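Local coordinates for protein phosphate transporter (Thermotoga maritima MSB8, PDB 6L85) that probably imports phosphate across the membrane in a sodium-dependent way, as a bacterial relative of the human SLC20 carriers, at residues F178-I183 with V212-V217; A83-I88 with A391-L396; F16-N21 with I294-G299. One frame throughout, in Å; residues are numbered along the deposited sequence.

Interaction 1. Residues F178-I183 with V212-V217; sequences FISLAI and VTFFVV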
loop_
_atom_site.group_PDB
_atom_site.type_symbol
_atom_site.label_atom_id
_atom_site.label_comp_id
_atom_site.label_asym_id
_atom_site.label_seq_id
_atom_site.Cartn_x
_atom_site.Cartn_y
_atom_site.Cartn_z
ATOM N N PHE B 178 -9.411 -12.158 10.909
ATOM C CA PHE B 178 -10.177 -10.976 10.533
ATOM C C PHE B 178 -9.312 -9.930 9.826
ATOM O O PHE B 178 -9.788 -9.276 8.890
ATOM C CB PHE B 178 -10.876 -10.382 11.760
ATOM C CG PHE B 178 -12.117 -11.129 12.162
ATOM C CD1 PHE B 178 -13.308 -10.952 11.468
ATOM C CD2 PHE B 178 -12.091 -12.016 13.233
ATOM C CE1 PHE B 178 -14.459 -11.645 11.831
ATOM C CE2 PHE B 178 -13.230 -12.724 13.605
ATOM C CZ PHE B 178 -14.422 -12.535 12.909
ATOM N N ILE B 179 -8.063 -9.732 10.269
ATOM C CA ILE B 179 -7.164 -8.834 9.534
ATOM C C ILE B 179 -7.031 -9.288 8.080
ATOM O O ILE B 179 -7.095 -8.471 7.144
ATOM C CB ILE B 179 -5.792 -8.758 10.225
ATOM C CG1 ILE B 179 -5.959 -8.346 11.681
ATOM C CG2 ILE B 179 -4.885 -7.742 9.537
ATOM C CD1 ILE B 179 -6.571 -6.993 11.816
ATOM N N SER B 180 -6.894 -10.603 7.871
ATOM C CA SER B 180 -6.799 -11.180 6.534
ATOM C C SER B 180 -8.080 -11.004 5.736
ATOM O O SER B 180 -8.037 -10.799 4.518
ATOM C CB SER B 180 -6.458 -12.664 6.635
ATOM O OG SER B 180 -5.201 -12.787 7.251
ATOM N N LEU B 181 -9.233 -11.132 6.387
ATOM C CA LEU B 181 -10.490 -10.865 5.694
ATOM C C LEU B 181 -10.563 -9.410 5.226
ATOM O O LEU B 181 -11.040 -9.115 4.119
ATOM C CB LEU B 181 -11.652 -11.196 6.626
ATOM C CG LEU B 181 -13.032 -11.345 6.030
ATOM C CD1 LEU B 181 -12.979 -12.396 4.925
ATOM C CD2 LEU B 181 -14.013 -11.739 7.138
ATOM N N ALA B 182 -10.130 -8.484 6.077
ATOM C CA ALA B 182 -10.133 -7.071 5.708
ATOM C C ALA B 182 -9.262 -6.821 4.470
ATOM O O ALA B 182 -9.682 -6.148 3.512
ATOM C CB ALA B 182 -9.638 -6.239 6.894
ATOM N N ILE B 183 -8.042 -7.369 4.483
ATOM C CA ILE B 183 -7.119 -7.240 3.355
ATOM C C ILE B 183 -7.697 -7.882 2.094
ATOM O O ILE B 183 -7.611 -7.315 0.992
ATOM C CB ILE B 183 -5.760 -7.853 3.752
ATOM C CG1 ILE B 183 -4.934 -6.813 4.494
ATOM C CG2 ILE B 183 -5.015 -8.346 2.549
ATOM C CD1 ILE B 183 -4.470 -5.701 3.559
ATOM N N VAL B 212 -0.545 -14.125 3.042
ATOM C CA VAL B 212 0.644 -13.473 3.606
ATOM C C VAL B 212 0.288 -12.720 4.884
ATOM O O VAL B 212 1.012 -12.779 5.894
ATOM C CB VAL B 212 1.287 -12.529 2.575
ATOM C CG1 VAL B 212 2.519 -11.867 3.187
ATOM C CG2 VAL B 212 1.633 -13.294 1.300
ATOM N N THR B 213 -0.822 -11.973 4.842
ATOM C CA THR B 213 -1.285 -11.219 6.002
ATOM C C THR B 213 -1.527 -12.136 7.194
ATOM O O THR B 213 -1.087 -11.849 8.311
ATOM C CB THR B 213 -2.563 -10.463 5.620
ATOM O OG1 THR B 213 -2.288 -9.599 4.501
ATOM C CG2 THR B 213 -3.119 -9.637 6.802
ATOM N N PHE B 214 -2.220 -13.257 6.967
ATOM C CA PHE B 214 -2.516 -14.181 8.056
ATOM C C PHE B 214 -1.235 -14.692 8.677
ATOM O O PHE B 214 -1.122 -14.761 9.906
ATOM C CB PHE B 214 -3.375 -15.357 7.562
ATOM C CG PHE B 214 -3.853 -16.276 8.682
ATOM C CD1 PHE B 214 -2.987 -17.196 9.274
ATOM C CD2 PHE B 214 -5.160 -16.202 9.150
ATOM C CE1 PHE B 214 -3.414 -18.025 10.320
ATOM C CE2 PHE B 214 -5.600 -17.025 10.196
ATOM C CZ PHE B 214 -4.726 -17.937 10.784
ATOM N N PHE B 215 -0.255 -15.052 7.841
ATOM C CA PHE B 215 1.006 -15.571 8.363
ATOM C C PHE B 215 1.680 -14.544 9.275
ATOM O O PHE B 215 2.020 -14.831 10.441
ATOM C CB PHE B 215 1.910 -15.955 7.187
ATOM C CG PHE B 215 3.150 -16.712 7.582
ATOM C CD1 PHE B 215 4.221 -16.056 8.169
ATOM C CD2 PHE B 215 3.237 -18.084 7.371
ATOM C CE1 PHE B 215 5.361 -16.746 8.536
ATOM C CE2 PHE B 215 4.376 -18.777 7.732
ATOM C CZ PHE B 215 5.441 -18.104 8.314
ATOM N N VAL B 216 1.831 -13.321 8.770
ATOM C CA VAL B 216 2.576 -12.298 9.503
ATOM C C VAL B 216 1.851 -11.903 10.786
ATOM O O VAL B 216 2.465 -11.777 11.853
ATOM C CB VAL B 216 2.830 -11.078 8.596
ATOM C CG1 VAL B 216 3.205 -9.859 9.430
ATOM C CG2 VAL B 216 3.941 -11.410 7.573
ATOM N N VAL B 217 0.542 -11.652 10.692
ATOM C CA VAL B 217 -0.222 -11.263 11.870
ATOM C C VAL B 217 -0.263 -12.403 12.882
ATOM O O VAL B 217 -0.211 -12.171 14.089
ATOM C CB VAL B 217 -1.640 -10.812 11.483
ATOM C CG1 VAL B 217 -2.432 -10.431 12.742
ATOM C CG2 VAL B 217 -1.582 -9.640 10.506
#
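Thr213 faces helix 167-194 with both of its branches in use. Its methyl CG2 lies 3.8 Å from Ile179 CG2, the two side chains crossing at about a right angle, while the other branch, OG1, sits 3.6 Å from Ile183 CG2. The threonine thus fits between two isoleucines one helical turn apart. Its first torsion (chi1 -58°) sets OG1 anti to the carbonyl carbon and beside its own backbone N, where the hydroxyl hydrogen-bonds back to Phe209 O, so the polar atom beside Ile183 is already satisfied within its own helix. Ile179 CG2 also reaches Val217 CG2 at 3.9 Å, again with the side chains roughly perpendicular, which carries the apolar strip one turn further along helix 199-224.

Ser180 is the point where the helices come nearest, its CA 5.4 Å from Phe214 CA. Its OG lies near the plane of the Phe214 ring, at the edge, and only 3.2 Å from Phe214 CB. Phe214 N is also close to this oxygen, but at a poor angle for a bond; the hydroxyl is instead paired with Pro176 O. An alanine in place of Thr213 would remove both branches at once, and is likely to open a gap between Ile179 and Ile183 and leave Phe209 O without its hydroxyl partner.

The segments run nearly antiparallel, at 150°, with their axes 8.4 Å apart. Helix 199-224 is covered in turn by the second subunit, whose Phe47 packs on Thr213, so it lies between helix 167-194 and that subunit. Small hydroxyl residues, each bonded to a carbonyl one turn back, probably allow this approach, and the cohesion between the helices comes from van der Waals contact.

Interaction 2. Residues A83-I88 with A391-L396; sequences ALSALI and AVYWVL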
loop_
_atom_site.group_PDB
_atom_site.type_symbol
_atom_site.label_atom_id
_atom_site.label_comp_id
_atom_site.label_asym_id
_atom_site.label_seq_id
_atom_site.Cartn_x
_atom_site.Cartn_y
_atom_site.Cartn_z
ATOM N N ALA B 83 -22.806 23.056 -8.430
ATOM C CA ALA B 83 -21.787 22.293 -7.718
ATOM C C ALA B 83 -21.048 23.194 -6.744
ATOM O O ALA B 83 -20.883 22.854 -5.563
ATOM C CB ALA B 83 -20.820 21.645 -8.714
ATOM N N LEU B 84 -20.642 24.377 -7.210
ATOM C CA LEU B 84 -19.995 25.314 -6.301
ATOM C C LEU B 84 -20.903 25.695 -5.135
ATOM O O LEU B 84 -20.449 25.754 -3.978
ATOM C CB LEU B 84 -19.548 26.559 -7.057
ATOM C CG LEU B 84 -18.535 26.327 -8.170
ATOM C CD1 LEU B 84 -18.118 27.675 -8.715
ATOM C CD2 LEU B 84 -17.316 25.542 -7.686
ATOM N N SER B 85 -22.185 25.967 -5.417
ATOM C CA SER B 85 -23.123 26.359 -4.362
ATOM C C SER B 85 -23.248 25.275 -3.305
ATOM O O SER B 85 -23.227 25.565 -2.103
ATOM C CB SER B 85 -24.500 26.674 -4.964
ATOM O OG SER B 85 -24.444 27.880 -5.717
ATOM N N ALA B 86 -23.376 24.021 -3.742
ATOM C CA ALA B 86 -23.443 22.893 -2.824
ATOM C C ALA B 86 -22.180 22.795 -1.965
ATOM O O ALA B 86 -22.262 22.562 -0.751
ATOM C CB ALA B 86 -23.672 21.601 -3.613
ATOM N N LEU B 87 -21.002 22.946 -2.583
ATOM C CA LEU B 87 -19.754 22.892 -1.810
ATOM C C LEU B 87 -19.733 23.978 -0.740
ATOM O O LEU B 87 -19.434 23.705 0.428
ATOM C CB LEU B 87 -18.527 23.035 -2.729
ATOM C CG LEU B 87 -18.049 21.848 -3.594
ATOM C CD1 LEU B 87 -16.991 22.290 -4.592
ATOM C CD2 LEU B 87 -17.517 20.657 -2.766
ATOM N N ILE B 88 -20.056 25.221 -1.125
ATOM C CA ILE B 88 -20.102 26.328 -0.166
ATOM C C ILE B 88 -21.027 25.991 1.002
ATOM O O ILE B 88 -20.651 26.119 2.177
ATOM C CB ILE B 88 -20.565 27.624 -0.861
ATOM C CG1 ILE B 88 -19.531 28.107 -1.877
ATOM C CG2 ILE B 88 -20.838 28.714 0.179
ATOM C CD1 ILE B 88 -19.800 29.520 -2.408
ATOM N N ALA B 391 -30.152 29.136 -1.628
ATOM C CA ALA B 391 -29.936 30.561 -1.403
ATOM C C ALA B 391 -28.644 31.035 -2.048
ATOM O O ALA B 391 -28.615 32.086 -2.701
ATOM C CB ALA B 391 -29.923 30.851 0.097
ATOM N N VAL B 392 -27.548 30.290 -1.851
ATOM C CA VAL B 392 -26.276 30.691 -2.452
ATOM C C VAL B 392 -26.393 30.711 -3.969
ATOM O O VAL B 392 -25.892 31.623 -4.635
ATOM C CB VAL B 392 -25.131 29.761 -1.999
ATOM C CG1 VAL B 392 -23.870 30.032 -2.833
ATOM C CG2 VAL B 392 -24.840 29.947 -0.515
ATOM N N TYR B 393 -27.069 29.714 -4.537
ATOM C CA TYR B 393 -27.157 29.625 -5.985
ATOM C C TYR B 393 -27.953 30.790 -6.559
ATOM O O TYR B 393 -27.533 31.406 -7.543
ATOM C CB TYR B 393 -27.785 28.293 -6.381
ATOM C CG TYR B 393 -28.016 28.170 -7.866
ATOM C CD1 TYR B 393 -26.941 28.147 -8.749
ATOM C CD2 TYR B 393 -29.306 28.072 -8.390
ATOM C CE1 TYR B 393 -27.137 28.028 -10.112
ATOM C CE2 TYR B 393 -29.515 27.953 -9.761
ATOM C CZ TYR B 393 -28.421 27.938 -10.612
ATOM O OH TYR B 393 -28.577 27.820 -11.971
ATOM N N TRP B 394 -29.100 31.114 -5.951
ATOM C CA TRP B 394 -29.920 32.217 -6.447
ATOM C C TRP B 394 -29.205 33.553 -6.261
ATOM O O TRP B 394 -29.183 34.397 -7.173
ATOM C CB TRP B 394 -31.272 32.202 -5.730
ATOM C CG TRP B 394 -32.146 33.400 -5.983
ATOM C CD1 TRP B 394 -33.093 33.540 -6.964
ATOM C CD2 TRP B 394 -32.148 34.630 -5.243
ATOM N NE1 TRP B 394 -33.679 34.781 -6.874
ATOM C CE2 TRP B 394 -33.119 35.467 -5.826
ATOM C CE3 TRP B 394 -31.425 35.099 -4.138
ATOM C CZ2 TRP B 394 -33.398 36.741 -5.332
ATOM C CZ3 TRP B 394 -31.688 36.374 -3.662
ATOM C CH2 TRP B 394 -32.667 37.179 -4.260
ATOM N N VAL B 395 -28.615 33.761 -5.081
ATOM C CA VAL B 395 -27.811 34.954 -4.839
ATOM C C VAL B 395 -26.751 35.094 -5.930
ATOM O O VAL B 395 -26.657 36.129 -6.603
ATOM C CB VAL B 395 -27.198 34.887 -3.426
ATOM C CG1 VAL B 395 -25.960 35.745 -3.306
ATOM C CG2 VAL B 395 -28.225 35.289 -2.380
ATOM N N LEU B 396 -25.976 34.028 -6.150
ATOM C CA LEU B 396 -24.968 33.989 -7.208
ATOM C C LEU B 396 -25.556 34.366 -8.566
ATOM O O LEU B 396 -25.007 35.210 -9.287
ATOM C CB LEU B 396 -24.372 32.582 -7.278
ATOM C CG LEU B 396 -22.908 32.425 -7.610
ATOM C CD1 LEU B 396 -22.118 33.428 -6.792
ATOM C CD2 LEU B 396 -22.491 30.993 -7.295
#
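Ser85 places OG anti to its carbonyl carbon (chi1 -70°), which brings the hydroxyl up to Tyr393, while the tyrosine turns CG anti to its backbone N (chi1 175°), carrying the ring past the serine and leaving CA and CB to face it. In this all-helical membrane transporter, helix 76-99 and the C-terminal helix 368-400 run in roughly opposed directions and cross obliquely, the segments at 132° and their axes 8.8 Å apart.

Ser85 OG settles 3.2 Å from Tyr393 CA and lies in the plane of the ring, at its edge. The bond of this hydroxyl goes to Tyr81 O, a turn back in its own helix, so against helix 368-400 it acts as a small, compact group. Val392 covers it from another direction, with CG1 3.6 Å from Ser85 OG, and the same methyl touches Ile88 CD1 at 4.1 Å, those two side chains meeting at a slant.

Further out, Tyr393 is fixed at its far end: its OH hydrogen-bonds to Glu78 OE1, and Phe117 meets its ring edge-to-face. Helix 76-99 therefore meets the tyrosine at both ends, by a hydrogen bond with Glu78 and by contact at Ser85. Back at the serine, one turn along from Val392, Leu396 CD2 comes to 4.0 Å from Ser85 OG.

Interaction 3. Residues F16-N21 with I294-G299; sequences FSIGAN and IGISLG. With NA (sodium ion), chain Q.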
loop_
_atom_site.group_PDB
_atom_site.type_symbol
_atom_site.label_atom_id
_atom_site.label_comp_id
_atom_site.label_asym_id
_atom_site.label_seq_id
_atom_site.Cartn_x
_atom_site.Cartn_y
_atom_site.Cartn_z
ATOM N N PHE B 16 -11.310 19.480 3.563
ATOM C CA PHE B 16 -10.792 19.804 4.888
ATOM C C PHE B 16 -11.857 19.595 5.962
ATOM O O PHE B 16 -11.590 18.993 7.015
ATOM C CB PHE B 16 -10.289 21.251 4.877
ATOM C CG PHE B 16 -9.570 21.654 6.127
ATOM C CD1 PHE B 16 -10.273 22.072 7.241
ATOM C CD2 PHE B 16 -8.184 21.611 6.189
ATOM C CE1 PHE B 16 -9.621 22.433 8.405
ATOM C CE2 PHE B 16 -7.520 21.979 7.348
ATOM C CZ PHE B 16 -8.248 22.383 8.463
ATOM N N SER B 17 -13.090 20.067 5.697
ATOM C CA SER B 17 -14.164 19.943 6.684
ATOM C C SER B 17 -14.553 18.486 6.902
ATOM O O SER B 17 -14.851 18.080 8.040
ATOM C CB SER B 17 -15.366 20.806 6.253
ATOM O OG SER B 17 -16.248 20.140 5.361
ATOM N N ILE B 18 -14.508 17.672 5.842
ATOM C CA ILE B 18 -14.757 16.232 5.992
ATOM C C ILE B 18 -13.714 15.589 6.914
ATOM O O ILE B 18 -14.052 14.845 7.849
ATOM C CB ILE B 18 -14.774 15.547 4.611
ATOM C CG1 ILE B 18 -15.949 16.040 3.765
ATOM C CG2 ILE B 18 -14.785 14.036 4.752
ATOM C CD1 ILE B 18 -15.860 15.650 2.282
ATOM N N GLY B 19 -12.425 15.823 6.629
ATOM C CA GLY B 19 -11.388 15.244 7.472
ATOM C C GLY B 19 -11.553 15.646 8.927
ATOM O O GLY B 19 -11.500 14.798 9.833
ATOM N N ALA B 20 -11.841 16.936 9.155
ATOM C CA ALA B 20 -12.007 17.466 10.504
ATOM C C ALA B 20 -13.149 16.785 11.243
ATOM O O ALA B 20 -13.000 16.393 12.412
ATOM C CB ALA B 20 -12.244 18.975 10.439
ATOM N N ASN B 21 -14.313 16.635 10.583
ATOM C CA ASN B 21 -15.461 16.074 11.292
ATOM C C ASN B 21 -15.381 14.568 11.452
ATOM O O ASN B 21 -15.923 14.025 12.425
ATOM C CB ASN B 21 -16.782 16.401 10.576
ATOM C CG ASN B 21 -17.980 16.345 11.526
ATOM O OD1 ASN B 21 -18.705 15.331 11.611
ATOM N ND2 ASN B 21 -18.170 17.429 12.271
ATOM N N ILE B 294 -5.982 15.098 -0.365
ATOM C CA ILE B 294 -5.092 16.002 0.361
ATOM C C ILE B 294 -5.881 16.837 1.355
ATOM O O ILE B 294 -5.441 17.049 2.493
ATOM C CB ILE B 294 -4.300 16.923 -0.598
ATOM C CG1 ILE B 294 -3.496 16.143 -1.636
ATOM C CG2 ILE B 294 -3.361 17.790 0.194
ATOM C CD1 ILE B 294 -2.816 15.002 -1.087
ATOM N N GLY B 295 -7.035 17.375 0.925
ATOM C CA GLY B 295 -7.822 18.213 1.817
ATOM C C GLY B 295 -8.346 17.455 3.024
ATOM O O GLY B 295 -8.337 17.979 4.141
ATOM N N ILE B 296 -8.808 16.215 2.819
ATOM C CA ILE B 296 -9.233 15.388 3.950
ATOM C C ILE B 296 -8.066 15.172 4.920
ATOM O O ILE B 296 -8.216 15.326 6.139
ATOM C CB ILE B 296 -9.807 14.043 3.457
ATOM C CG1 ILE B 296 -11.146 14.227 2.745
ATOM C CG2 ILE B 296 -10.046 13.081 4.616
ATOM C CD1 ILE B 296 -11.722 12.919 2.213
ATOM N N SER B 297 -6.886 14.812 4.392
ATOM C CA SER B 297 -5.714 14.599 5.249
ATOM C C SER B 297 -5.375 15.848 6.058
ATOM O O SER B 297 -5.112 15.780 7.270
ATOM C CB SER B 297 -4.510 14.194 4.397
ATOM O OG SER B 297 -4.668 12.856 3.959
ATOM N N LEU B 298 -5.369 17.000 5.397
ATOM C CA LEU B 298 -5.029 18.233 6.089
ATOM C C LEU B 298 -6.099 18.598 7.118
ATOM O O LEU B 298 -5.777 19.072 8.213
ATOM C CB LEU B 298 -4.793 19.342 5.056
ATOM C CG LEU B 298 -3.444 19.269 4.306
ATOM C CD1 LEU B 298 -3.335 20.296 3.188
ATOM C CD2 LEU B 298 -2.236 19.439 5.244
ATOM N N GLY B 299 -7.379 18.345 6.815
ATOM C CA GLY B 299 -8.416 18.578 7.806
ATOM C C GLY B 299 -8.286 17.653 9.000
ATOM O O GLY B 299 -8.537 18.050 10.140
HETATM NA NA NA Q . -19.223 12.929 10.760
HETATM O O HOH W 1 -18.051 12.335 12.746
#
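Gly299 lies against the Phe16 ring, its CA over the centre of one face, 3.5 Å from the ring centroid and 15° off the normal, a clear CH-pi contact. With CG anti to the backbone N (chi1 -173°), the phenylalanine lays its ring along the neighbouring helix, and CD2 also reaches Leu298 CB.

The backbones touch directly beside it, their axes 6.3 Å apart. Phe16 CA approaches Gly295 O at 3.1 Å, Gly299 CA returns the contact to Phe16 O at 3.3 Å, and Gly19 CA meets Ile296 O at 3.4 Å. At Gly19 and Gly299 a side chain would collide with the facing carbonyl, so glycine permits this closeness. Ile18 CG2 and Ile296 CD1 extend the apolar contact to one side.

Further along helix 2-32, Asn21 OD1 binds a sodium ion at 2.6 Å; Asp22, Val104, Thr347 and a water complete the site, the water also donating to Asn21 O. The asparagine's ND2 is held by Thr98 OG1 and Tyr102 O, which fixes the turn of its amide. Gly295 and Gly299 make this a GxxxG helix pair, the right-handed parallel crossing (-42°) with several CA-H...O contacts familiar from membrane proteins, here leading into a sodium site.

In the fold
Interaction 3 is the buried one, its centre about 12 Å from that of the chain, whereas interactions 1 and 2 are partly buried, their centres about 22 and about 24 Å out on opposite sides. The outer pairs share a chemistry: helices running in broadly opposite directions, whose serine or threonine hydroxyls bond within their own helix, with branched aliphatic side chains between them. Interaction 3 instead brings glycine backbones together at an acute angle. No helix is common to two contacts, yet helix 2-32 packs on helix 76-99, although the nearest atoms of interactions 2 and 3 themselves are about 7 Å apart. Residues 294-299 of one subunit pack against residues 212-217 of the other; interaction 2 touches no second subunit.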